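YeaZ (PDB 4Y0W) takes part in the biosynthesis of the tRNA modification threonylcarbamoyl adenosine and probably serves as a non-catalytic partner of the threonylcarbamoyl-transferring subunit. Local coordinates at residues 17-22 with 189-194; 33-38 with 46-51; 63-68 with 93-98; 127-132 with 173-178. All blocks are in the same frame, centred on the assembly; numbering follows the deposited sequence. Where two conformers were deposited one is given.

Contact 1. Residues 17-22 with 189-194. With NA (sodium ion), chain G.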
# COMPACT_ATOMS: atom_id res chain seq x y z
N THR A 17 -15.97 -32.51 -32.19
CA THR A 17 -14.83 -31.80 -32.74
C THR A 17 -15.15 -30.31 -32.70
O THR A 17 -16.11 -29.88 -32.06
CB THR A 17 -14.57 -32.21 -34.21
OG1 THR A 17 -15.65 -31.77 -35.03
CG2 THR A 17 -14.39 -33.72 -34.32
N GLU A 18 -14.34 -29.52 -33.39
CA GLU A 18 -14.58 -28.08 -33.57
C GLU A 18 -15.94 -27.79 -34.25
O GLU A 18 -16.53 -26.73 -34.05
CB GLU A 18 -13.44 -27.45 -34.39
CG GLU A 18 -13.09 -26.03 -33.95
CD GLU A 18 -11.85 -25.48 -34.63
OE1 GLU A 18 -11.18 -26.23 -35.37
OE2 GLU A 18 -11.55 -24.29 -34.41
N ALA A 19 -16.43 -28.74 -35.04
CA ALA A 19 -17.67 -28.56 -35.79
C ALA A 19 -18.89 -28.96 -34.98
O ALA A 19 -18.89 -29.95 -34.26
CB ALA A 19 -17.63 -29.36 -37.08
N CYS A 20 -19.95 -28.20 -35.13
CA CYS A 20 -21.22 -28.56 -34.57
C CYS A 20 -22.13 -28.77 -35.74
O CYS A 20 -22.20 -27.93 -36.63
CB CYS A 20 -21.72 -27.45 -33.67
SG CYS A 20 -23.26 -27.80 -32.80
N SER A 21 -22.80 -29.92 -35.78
CA SER A 21 -23.73 -30.17 -36.86
C SER A 21 -24.94 -30.93 -36.35
O SER A 21 -24.87 -31.68 -35.36
CB SER A 21 -23.06 -30.90 -38.05
OG SER A 21 -22.47 -32.14 -37.66
N VAL A 22 -26.04 -30.72 -37.06
CA VAL A 22 -27.31 -31.27 -36.69
C VAL A 22 -27.97 -31.72 -37.98
O VAL A 22 -27.80 -31.07 -38.99
CB VAL A 22 -28.15 -30.22 -35.93
CG1 VAL A 22 -29.58 -30.69 -35.79
CG2 VAL A 22 -27.58 -29.97 -34.53
N SER A 189 -7.84 -33.50 -42.42
CA SER A 189 -8.62 -32.37 -41.93
C SER A 189 -10.08 -32.76 -41.82
O SER A 189 -10.88 -31.98 -41.32
CB SER A 189 -8.51 -31.19 -42.89
OG SER A 189 -9.42 -31.34 -43.99
N LEU A 190 -10.42 -33.95 -42.31
CA LEU A 190 -11.81 -34.38 -42.31
C LEU A 190 -12.40 -34.57 -40.90
O LEU A 190 -11.77 -35.18 -40.00
CB LEU A 190 -11.97 -35.67 -43.11
CG LEU A 190 -13.39 -35.93 -43.57
CD1 LEU A 190 -13.77 -34.89 -44.62
CD2 LEU A 190 -13.52 -37.32 -44.15
N LEU A 191 -13.61 -34.06 -40.74
CA LEU A 191 -14.32 -34.07 -39.45
C LEU A 191 -15.68 -34.74 -39.61
O LEU A 191 -16.17 -34.87 -40.71
CB LEU A 191 -14.53 -32.66 -38.93
CG LEU A 191 -13.32 -31.76 -38.68
CD1 LEU A 191 -13.77 -30.37 -38.30
CD2 LEU A 191 -12.43 -32.31 -37.60
N PRO A 192 -16.27 -35.20 -38.49
CA PRO A 192 -17.59 -35.80 -38.54
C PRO A 192 -18.63 -34.79 -38.96
O PRO A 192 -18.49 -33.62 -38.65
CB PRO A 192 -17.84 -36.23 -37.09
CG PRO A 192 -16.49 -36.36 -36.49
CD PRO A 192 -15.65 -35.34 -37.17
N HIS A 193 -19.66 -35.25 -39.65
CA HIS A 193 -20.76 -34.43 -40.14
C HIS A 193 -22.10 -35.17 -39.85
O HIS A 193 -22.24 -36.37 -40.11
CB HIS A 193 -20.56 -34.22 -41.64
CG HIS A 193 -21.38 -33.12 -42.24
ND1 HIS A 193 -22.75 -33.12 -42.22
CD2 HIS A 193 -21.01 -32.04 -42.96
CE1 HIS A 193 -23.20 -32.05 -42.85
NE2 HIS A 193 -22.16 -31.38 -43.30
N ALA A 194 -23.06 -34.44 -39.30
CA ALA A 194 -24.31 -35.03 -38.82
C ALA A 194 -25.10 -35.73 -39.93
O ALA A 194 -25.79 -36.73 -39.69
CB ALA A 194 -25.15 -33.95 -38.14
NA NA G . -18.28 -32.57 -34.60
O HOH W 1 -20.06 -32.03 -36.62
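T17 and S21 each place a hydroxyl between their own backbone N and carbonyl carbon, with chi1 at 67° and 57°, and from there both oxygens face residues 189-194. In T17 this rotation leaves CG2 beside the backbone N, where it touches the P192 ring at CD, CG2 to CD 3.5 Å. L191 crosses the threonine at a slant: its CD2 lies 4.0 Å from T17 CB, while its CD1 reaches the methyl of A19. T17 OG1 has polar work as well, accepting from the backbone N of A19 in an ST turn. A sodium ion is coordinated by T17 OG1 at 2.8 Å. The same ion takes A19 O at 2.7 Å, D14 and a water. The site thus sits where the turn between strands 10-14 and 19-26 enters the second strand, on the first of the two five-stranded sheets, both of strand order 3-2-1-4-5, that mark the actin-like ATPase fold. The water on the ion also ties the two segments together, lying 2.6 Å from S21 OG and donating to P192 O at 3.0 Å. A194 N donates to S21 OG, 2.9 Å away, in a bond bent to 135° at the hydrogen. A buried hydroxyl is therefore held from the start of helix 194-205 and, through the water, from the sodium ion. Beside it the methyl of A194 packs against the strand, its CB 3.5 Å from V22 N. H193, the N-cap residue of that helix, stacks its ring with that of Y34 on strand 29-36 and caps E195 N through ND1.

Contact 2. Residues 33-38 with 46-51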
# COMPACT_ATOMS: atom_id res chain seq x y z
N HIS A 33 -27.40 -28.85 -41.09
CA HIS A 33 -26.63 -27.63 -40.91
C HIS A 33 -25.32 -28.05 -40.24
O HIS A 33 -25.31 -28.86 -39.31
CB HIS A 33 -27.36 -26.62 -40.00
CG HIS A 33 -28.73 -26.23 -40.48
ND1 HIS A 33 -29.74 -25.84 -39.62
CD2 HIS A 33 -29.26 -26.19 -41.73
CE1 HIS A 33 -30.83 -25.55 -40.33
NE2 HIS A 33 -30.56 -25.76 -41.61
N TYR A 34 -24.23 -27.47 -40.72
CA TYR A 34 -22.88 -27.75 -40.27
C TYR A 34 -22.26 -26.40 -40.03
O TYR A 34 -22.34 -25.53 -40.89
CB TYR A 34 -22.11 -28.47 -41.39
CG TYR A 34 -20.67 -28.88 -41.12
CD1 TYR A 34 -19.61 -28.01 -41.41
CD2 TYR A 34 -20.36 -30.15 -40.66
CE1 TYR A 34 -18.29 -28.40 -41.21
CE2 TYR A 34 -19.05 -30.55 -40.45
CZ TYR A 34 -18.01 -29.67 -40.73
OH TYR A 34 -16.69 -30.05 -40.54
N GLU A 35 -21.67 -26.21 -38.87
CA GLU A 35 -21.07 -24.92 -38.54
C GLU A 35 -19.80 -25.20 -37.80
O GLU A 35 -19.82 -25.95 -36.82
CB GLU A 35 -22.03 -24.08 -37.68
CG GLU A 35 -21.47 -22.76 -37.18
CD GLU A 35 -22.54 -21.78 -36.74
OE1 GLU A 35 -23.14 -21.98 -35.65
OE2 GLU A 35 -22.77 -20.80 -37.48
N VAL A 36 -18.68 -24.65 -38.30
CA VAL A 36 -17.38 -24.79 -37.62
C VAL A 36 -17.06 -23.52 -36.90
O VAL A 36 -16.82 -22.48 -37.51
CB VAL A 36 -16.18 -25.05 -38.55
CG1 VAL A 36 -14.98 -25.54 -37.73
CG2 VAL A 36 -16.54 -26.05 -39.63
N ILE A 37 -17.01 -23.63 -35.58
CA ILE A 37 -16.75 -22.48 -34.79
C ILE A 37 -16.11 -22.86 -33.47
O ILE A 37 -16.27 -23.98 -32.97
CB ILE A 37 -18.04 -21.67 -34.52
CG1 ILE A 37 -19.09 -22.55 -33.83
CG2 ILE A 37 -18.54 -21.03 -35.81
CD1 ILE A 37 -20.33 -21.80 -33.38
N PRO A 38 -15.41 -21.88 -32.88
CA PRO A 38 -14.82 -21.98 -31.54
C PRO A 38 -15.84 -21.83 -30.38
O PRO A 38 -15.44 -21.94 -29.21
CB PRO A 38 -13.83 -20.79 -31.49
CG PRO A 38 -13.91 -20.10 -32.86
CD PRO A 38 -15.22 -20.52 -33.45
N LEU A 46 -28.38 -26.56 -29.06
CA LEU A 46 -29.84 -26.42 -28.99
C LEU A 46 -30.43 -25.43 -30.01
O LEU A 46 -31.42 -25.75 -30.65
CB LEU A 46 -30.31 -26.07 -27.58
CG LEU A 46 -30.22 -27.20 -26.56
CD1 LEU A 46 -30.74 -26.69 -25.23
CD2 LEU A 46 -30.99 -28.43 -26.99
N PRO A 47 -29.82 -24.24 -30.16
CA PRO A 47 -30.31 -23.33 -31.20
C PRO A 47 -30.29 -23.92 -32.60
O PRO A 47 -31.21 -23.68 -33.38
CB PRO A 47 -29.33 -22.17 -31.11
CG PRO A 47 -28.99 -22.12 -29.67
CD PRO A 47 -28.92 -23.56 -29.23
N MET A 48 -29.26 -24.70 -32.92
CA MET A 48 -29.17 -25.36 -34.22
C MET A 48 -30.30 -26.39 -34.41
O MET A 48 -30.91 -26.51 -35.51
CB MET A 48 -27.80 -26.03 -34.37
CG MET A 48 -26.65 -25.05 -34.63
SD MET A 48 -25.05 -25.79 -35.08
CE MET A 48 -25.54 -26.73 -36.52
N VAL A 49 -30.59 -27.10 -33.33
CA VAL A 49 -31.69 -28.08 -33.34
C VAL A 49 -33.02 -27.38 -33.59
O VAL A 49 -33.83 -27.82 -34.40
CB VAL A 49 -31.78 -28.84 -32.00
CG1 VAL A 49 -32.95 -29.82 -32.02
CG2 VAL A 49 -30.49 -29.60 -31.74
N ARG A 50 -33.21 -26.29 -32.85
CA ARG A 50 -34.38 -25.44 -32.97
C ARG A 50 -34.57 -24.98 -34.42
O ARG A 50 -35.64 -25.15 -35.00
CB ARG A 50 -34.24 -24.23 -32.05
CG ARG A 50 -35.53 -23.44 -31.86
CD ARG A 50 -35.32 -22.21 -30.96
NE ARG A 50 -35.12 -22.57 -29.56
CZ ARG A 50 -36.10 -22.86 -28.71
NH1 ARG A 50 -37.37 -22.83 -29.12
NH2 ARG A 50 -35.83 -23.18 -27.45
N ASP A 51 -33.51 -24.42 -35.00
CA ASP A 51 -33.55 -23.87 -36.36
C ASP A 51 -33.85 -24.89 -37.44
O ASP A 51 -34.63 -24.63 -38.37
CB ASP A 51 -32.24 -23.15 -36.67
CG ASP A 51 -32.30 -21.69 -36.27
OD1 ASP A 51 -32.89 -20.90 -37.04
OD2 ASP A 51 -31.78 -21.32 -35.19
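Van der Waals contact between H33 and M48 makes up most of this contact, and a single methyl group does the closest touching. M48 leaves helix 46-51 with CG beside the backbone N, runs extended through chi2, and then bends at chi3 (57°), which brings CE up against the strand at H33. There CE lies 3.5 Å from H33 O and 3.9 Å from H33 CB, so the thioether end rests on both the backbone and the root of the histidine side chain. The imidazole passes on toward the next turn of the helix, where CE1 comes within 4.2 Å of the backbone carbon of D51; M48 O and D51 C both lie near the plane of the ring, at its edge. This is helix-on-sheet packing: helix 41-56 follows strand 29-36 directly in the chain and returns along it, the short segments running at 153° with axes 10.1 Å apart. The strand is the outermost of its sheet within the chain, and M48 also reaches C20 and V22 on the neighbouring strand 19-26. No hydrogen bond crosses between the segments; their polar groups find partners elsewhere. E35 OE1 stands 4.3 Å from M48 SD, while the carboxylate takes its salt bridge from R44, one turn earlier on the same helix. H33 NE2 makes a weak hydrogen bond with E55 further along, and H33 ND1 remains 6.4 Å from D51 OD1. Contacts between subunits continue on the outer side of the helix, where L46 and V49 pack on F90 of a third subunit.

Contact 3. Residues 63-68 with 93-98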
# COMPACT_ATOMS: atom_id res chain seq x y z
N VAL A 63 -40.11 -36.83 -33.75
CA VAL A 63 -38.86 -37.57 -33.78
C VAL A 63 -39.05 -38.97 -33.16
O VAL A 63 -39.54 -39.14 -32.04
CB VAL A 63 -37.74 -36.75 -33.09
CG1 VAL A 63 -36.45 -37.54 -32.99
CG2 VAL A 63 -37.49 -35.45 -33.86
N ASP A 64 -38.65 -39.98 -33.92
CA ASP A 64 -38.72 -41.36 -33.45
C ASP A 64 -37.50 -41.77 -32.64
O ASP A 64 -37.62 -42.63 -31.75
CB ASP A 64 -38.87 -42.26 -34.64
CG ASP A 64 -40.07 -41.90 -35.48
OD1 ASP A 64 -41.14 -41.70 -34.89
OD2 ASP A 64 -39.94 -41.82 -36.71
N ALA A 65 -36.34 -41.17 -32.94
CA ALA A 65 -35.08 -41.49 -32.25
C ALA A 65 -34.03 -40.45 -32.53
O ALA A 65 -34.12 -39.71 -33.50
CB ALA A 65 -34.57 -42.85 -32.67
N ILE A 66 -33.03 -40.42 -31.65
CA ILE A 66 -32.00 -39.40 -31.71
C ILE A 66 -30.62 -40.06 -31.76
O ILE A 66 -30.26 -40.85 -30.90
CB ILE A 66 -32.07 -38.43 -30.52
CG1 ILE A 66 -33.46 -37.78 -30.44
CG2 ILE A 66 -30.99 -37.35 -30.66
CD1 ILE A 66 -33.72 -36.98 -29.18
N ALA A 67 -29.86 -39.71 -32.78
CA ALA A 67 -28.52 -40.24 -32.93
C ALA A 67 -27.54 -39.20 -32.44
O ALA A 67 -27.81 -38.02 -32.49
CB ALA A 67 -28.26 -40.58 -34.37
N PHE A 68 -26.42 -39.66 -31.92
CA PHE A 68 -25.32 -38.78 -31.58
C PHE A 68 -23.99 -39.51 -31.85
O PHE A 68 -23.91 -40.74 -31.82
CB PHE A 68 -25.45 -38.31 -30.14
CG PHE A 68 -25.19 -39.37 -29.11
CD1 PHE A 68 -26.10 -40.36 -28.87
CD2 PHE A 68 -24.01 -39.37 -28.39
CE1 PHE A 68 -25.84 -41.34 -27.94
CE2 PHE A 68 -23.75 -40.34 -27.45
CZ PHE A 68 -24.67 -41.33 -27.22
N GLN A 93 -39.35 -39.56 -24.24
CA GLN A 93 -39.43 -41.03 -24.12
C GLN A 93 -39.19 -41.71 -25.48
O GLN A 93 -40.02 -42.42 -25.99
CB GLN A 93 -40.75 -41.44 -23.48
CG GLN A 93 -40.98 -40.73 -22.16
CD GLN A 93 -42.19 -41.23 -21.41
OE1 GLN A 93 -43.10 -41.85 -21.98
NE2 GLN A 93 -42.23 -40.94 -20.13
N ARG A 94 -38.02 -41.44 -26.07
CA ARG A 94 -37.63 -42.00 -27.36
C ARG A 94 -36.22 -42.57 -27.28
O ARG A 94 -35.41 -42.14 -26.48
CB ARG A 94 -37.67 -40.95 -28.49
CG ARG A 94 -39.06 -40.39 -28.79
CD ARG A 94 -39.95 -41.48 -29.35
NE ARG A 94 -41.27 -41.00 -29.70
CZ ARG A 94 -42.21 -41.75 -30.26
NH1 ARG A 94 -41.98 -43.03 -30.55
NH2 ARG A 94 -43.39 -41.21 -30.55
N PRO A 95 -35.90 -43.54 -28.14
CA PRO A 95 -34.60 -44.16 -28.06
C PRO A 95 -33.47 -43.29 -28.57
O PRO A 95 -33.64 -42.40 -29.40
CB PRO A 95 -34.73 -45.37 -28.98
CG PRO A 95 -36.19 -45.51 -29.24
CD PRO A 95 -36.70 -44.13 -29.21
N VAL A 96 -32.30 -43.65 -28.05
CA VAL A 96 -31.02 -43.07 -28.37
C VAL A 96 -30.15 -44.03 -29.22
O VAL A 96 -30.11 -45.24 -28.98
CB VAL A 96 -30.31 -42.75 -27.05
CG1 VAL A 96 -28.85 -42.42 -27.27
CG2 VAL A 96 -31.05 -41.61 -26.36
N LEU A 97 -29.47 -43.47 -30.20
CA LEU A 97 -28.60 -44.24 -31.10
C LEU A 97 -27.17 -43.72 -31.06
O LEU A 97 -26.84 -42.78 -31.77
CB LEU A 97 -29.14 -44.15 -32.53
CG LEU A 97 -30.42 -44.96 -32.78
CD1 LEU A 97 -31.03 -44.51 -34.09
CD2 LEU A 97 -30.14 -46.46 -32.80
N ALA A 98 -26.34 -44.32 -30.22
CA ALA A 98 -24.90 -44.01 -30.16
C ALA A 98 -24.17 -44.48 -31.41
O ALA A 98 -24.25 -45.63 -31.76
CB ALA A 98 -24.26 -44.66 -28.96
O HOH W 2 -41.24 -38.22 -29.98
O HOH W 3 -39.57 -44.68 -31.24
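F68 and V96 meet at an angle on one face of the sheet, the valine methyl CG1 arriving at the edge of the phenyl ring, near its plane, with 3.3 Å to CE1. The phenylalanine carries CG between its backbone N and carbonyl carbon (chi1 71°), a rotation that swings the ring over the adjoining strand and brings CZ to 3.8 Å from A98 CB. Helix 77-92 covers this face, I82 touching F68 and A89 touching V96. On the other face A67 and L97 pair CB to CB at 4.1 Å, and L97 also extends CD1 to the methyl of A65; helix 194-205 lies here, with L197 and A201 on A67. Between the two layers the backbones are joined by I66 N to P95 O, L97 N to I66 O (2.8 Å) and F68 N to L97 O. Before the strands begin, R94 folds back at chi2 (-66°) so that its aliphatic part lies along the carbonyls of V63 and D64. One water links its NE to V63 O, and a second links NH1 to D64 O. D64 itself turns its carboxylate to T9 N. The two strands are parallel, and helix 77-92 carries the chain from one to the next: a beta-alpha-beta crossover at the edge of the actin-like sheet.

Contact 4. Residues 127-132 with 173-178. With NA (sodium ion), chain F.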
# COMPACT_ATOMS: atom_id res chain seq x y z
N ASP A 127 0.03 -39.03 -27.56
CA ASP A 127 0.80 -39.76 -28.57
C ASP A 127 0.15 -41.05 -29.04
O ASP A 127 0.82 -42.02 -29.35
CB ASP A 127 2.17 -40.07 -28.05
CG ASP A 127 3.18 -40.19 -29.17
OD1 ASP A 127 2.96 -39.54 -30.20
OD2 ASP A 127 4.21 -40.90 -29.05
N GLU A 128 -1.17 -41.04 -29.02
CA GLU A 128 -1.94 -42.10 -29.55
C GLU A 128 -2.95 -41.51 -30.51
O GLU A 128 -3.11 -40.28 -30.61
CB GLU A 128 -2.61 -42.85 -28.41
CG GLU A 128 -1.61 -43.52 -27.47
CD GLU A 128 -2.25 -44.56 -26.56
OE1 GLU A 128 -3.31 -44.27 -25.97
OE2 GLU A 128 -1.71 -45.68 -26.47
N VAL A 129 -3.62 -42.39 -31.22
CA VAL A 129 -4.69 -42.05 -32.14
C VAL A 129 -5.77 -43.08 -31.93
O VAL A 129 -5.52 -44.21 -31.53
CB VAL A 129 -4.23 -42.06 -33.63
CG1 VAL A 129 -3.08 -41.10 -33.85
CG2 VAL A 129 -3.79 -43.46 -34.07
N TYR A 130 -6.99 -42.67 -32.18
CA TYR A 130 -8.08 -43.54 -32.18
C TYR A 130 -8.08 -44.07 -33.58
O TYR A 130 -7.82 -43.31 -34.49
CB TYR A 130 -9.38 -42.77 -31.85
CG TYR A 130 -9.39 -42.17 -30.46
CD1 TYR A 130 -9.65 -42.94 -29.34
CD2 TYR A 130 -9.15 -40.80 -30.27
CE1 TYR A 130 -9.66 -42.38 -28.06
CE2 TYR A 130 -9.15 -40.24 -29.00
CZ TYR A 130 -9.39 -41.03 -27.90
OH TYR A 130 -9.39 -40.45 -26.65
N TRP A 131 -8.43 -45.35 -33.74
CA TRP A 131 -8.26 -46.08 -35.00
C TRP A 131 -9.44 -47.00 -35.27
O TRP A 131 -9.85 -47.76 -34.43
CB TRP A 131 -6.95 -46.86 -34.99
CG TRP A 131 -6.62 -47.64 -36.26
CD1 TRP A 131 -6.77 -48.98 -36.45
CD2 TRP A 131 -6.09 -47.13 -37.49
NE1 TRP A 131 -6.34 -49.34 -37.70
CE2 TRP A 131 -5.93 -48.22 -38.37
CE3 TRP A 131 -5.70 -45.87 -37.93
CZ2 TRP A 131 -5.40 -48.09 -39.64
CZ3 TRP A 131 -5.19 -45.73 -39.20
CH2 TRP A 131 -5.04 -46.84 -40.04
N GLY A 132 -9.99 -46.92 -36.47
CA GLY A 132 -11.04 -47.82 -36.86
C GLY A 132 -11.12 -47.92 -38.36
O GLY A 132 -11.09 -46.88 -39.05
N TRP A 173 -4.43 -38.82 -39.18
CA TRP A 173 -3.50 -38.99 -40.28
C TRP A 173 -2.37 -37.97 -40.23
O TRP A 173 -1.40 -38.08 -40.97
CB TRP A 173 -4.25 -39.05 -41.61
CG TRP A 173 -4.96 -40.35 -41.70
CD1 TRP A 173 -6.25 -40.61 -41.35
CD2 TRP A 173 -4.38 -41.60 -42.09
NE1 TRP A 173 -6.53 -41.94 -41.53
CE2 TRP A 173 -5.39 -42.57 -41.98
CE3 TRP A 173 -3.12 -41.98 -42.52
CZ2 TRP A 173 -5.17 -43.90 -42.28
CZ3 TRP A 173 -2.89 -43.31 -42.82
CH2 TRP A 173 -3.91 -44.26 -42.70
N GLY A 174 -2.45 -37.02 -39.30
CA GLY A 174 -1.26 -36.23 -38.93
C GLY A 174 -0.02 -37.06 -38.58
O GLY A 174 1.11 -36.62 -38.76
N TYR A 175 -0.24 -38.28 -38.11
CA TYR A 175 0.83 -39.20 -37.70
C TYR A 175 1.28 -40.18 -38.79
O TYR A 175 1.94 -41.16 -38.49
CB TYR A 175 0.37 -40.03 -36.49
CG TYR A 175 0.31 -39.24 -35.23
CD1 TYR A 175 -0.78 -38.42 -34.94
CD2 TYR A 175 1.35 -39.28 -34.33
CE1 TYR A 175 -0.82 -37.67 -33.77
CE2 TYR A 175 1.31 -38.55 -33.15
CZ TYR A 175 0.22 -37.75 -32.88
OH TYR A 175 0.18 -37.02 -31.71
N VAL A 176 0.91 -39.91 -40.04
CA VAL A 176 1.08 -40.88 -41.12
C VAL A 176 2.52 -41.40 -41.29
O VAL A 176 2.73 -42.58 -41.59
CB VAL A 176 0.60 -40.31 -42.46
CG1 VAL A 176 1.44 -39.11 -42.90
CG2 VAL A 176 0.61 -41.41 -43.52
N GLU A 177 3.50 -40.53 -41.07
CA GLU A 177 4.90 -40.94 -41.17
C GLU A 177 5.32 -41.99 -40.17
O GLU A 177 6.29 -42.70 -40.41
CB GLU A 177 5.82 -39.77 -40.99
CG GLU A 177 5.95 -38.95 -42.25
CD GLU A 177 6.92 -37.82 -42.06
OE1 GLU A 177 7.97 -38.02 -41.38
OE2 GLU A 177 6.61 -36.72 -42.59
N ARG A 178 4.59 -42.11 -39.07
CA ARG A 178 4.95 -43.07 -38.03
C ARG A 178 4.16 -44.35 -38.16
O ARG A 178 4.35 -45.26 -37.38
CB ARG A 178 4.72 -42.44 -36.66
CG ARG A 178 5.81 -41.45 -36.27
CD ARG A 178 5.43 -40.63 -35.05
NE ARG A 178 5.17 -41.50 -33.90
CZ ARG A 178 4.71 -41.08 -32.73
NH1 ARG A 178 4.48 -39.79 -32.55
NH2 ARG A 178 4.49 -41.93 -31.73
NA NA F . -2.01 -37.99 -30.23
O HOH W 4 -1.59 -37.41 -28.27
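W131 offers its ring edge to W173: CH2 of W173 lies in the plane of the W131 ring, and the nearest approach, W131 CZ3 to W173 CZ2, is 3.6 Å. The two six-membered rings stand obliquely, their planes 52° apart. At the in-plane edge of W173 itself lies CG2 of V176, and at that of Y175 lies NH1 of R178. V129 and Y175 lie alongside each other, pointing opposite ways, V129 CG1 meeting Y175 CD1 at 3.7 Å. R178 holds D127 through both terminal nitrogens, one to each carboxylate oxygen, with the carboxylate turned 46° against the guanidinium. NH1 reaches D127 OD1 at 2.8 Å on its syn lone pair, whereas NH2 approaches OD2, 2.9 Å away, from above the carboxylate plane. R178 NH2 has a second acid partner in E153. Y175 OH and E128 O bind a sodium ion, at 2.8 and 2.6 Å, with D123, A124 and a water completing the ligands. Strand 129-137 thereby meets the 3-10 turns that lead from strand 167-169 toward strand 185-187, with W131 and W173 both resting on strand 117-123, and P158 of a second subunit packing on Y175 and R178.

Overall arrangement
Contacts 1, 2 and 3 all reach the first sheet, whereas contact 4 belongs to the second, about 31 Å from contact 3 between centres and across the chain's centre from it. Contacts 1 and 2 touch directly, through the neighbouring strands 19-26 and 29-36. Contacts 1, 3 and 4 are buried; contact 2 lies at the surface, where other subunits approach, as one also does at contact 4. Chemistry follows place: contact 3 rests on backbone pairing between parallel strands, contact 2 on helix packing without a hydrogen bond across it, and contacts 1 and 4 each on a sodium site, joined by a water bridge in one and a salt bridge in the other.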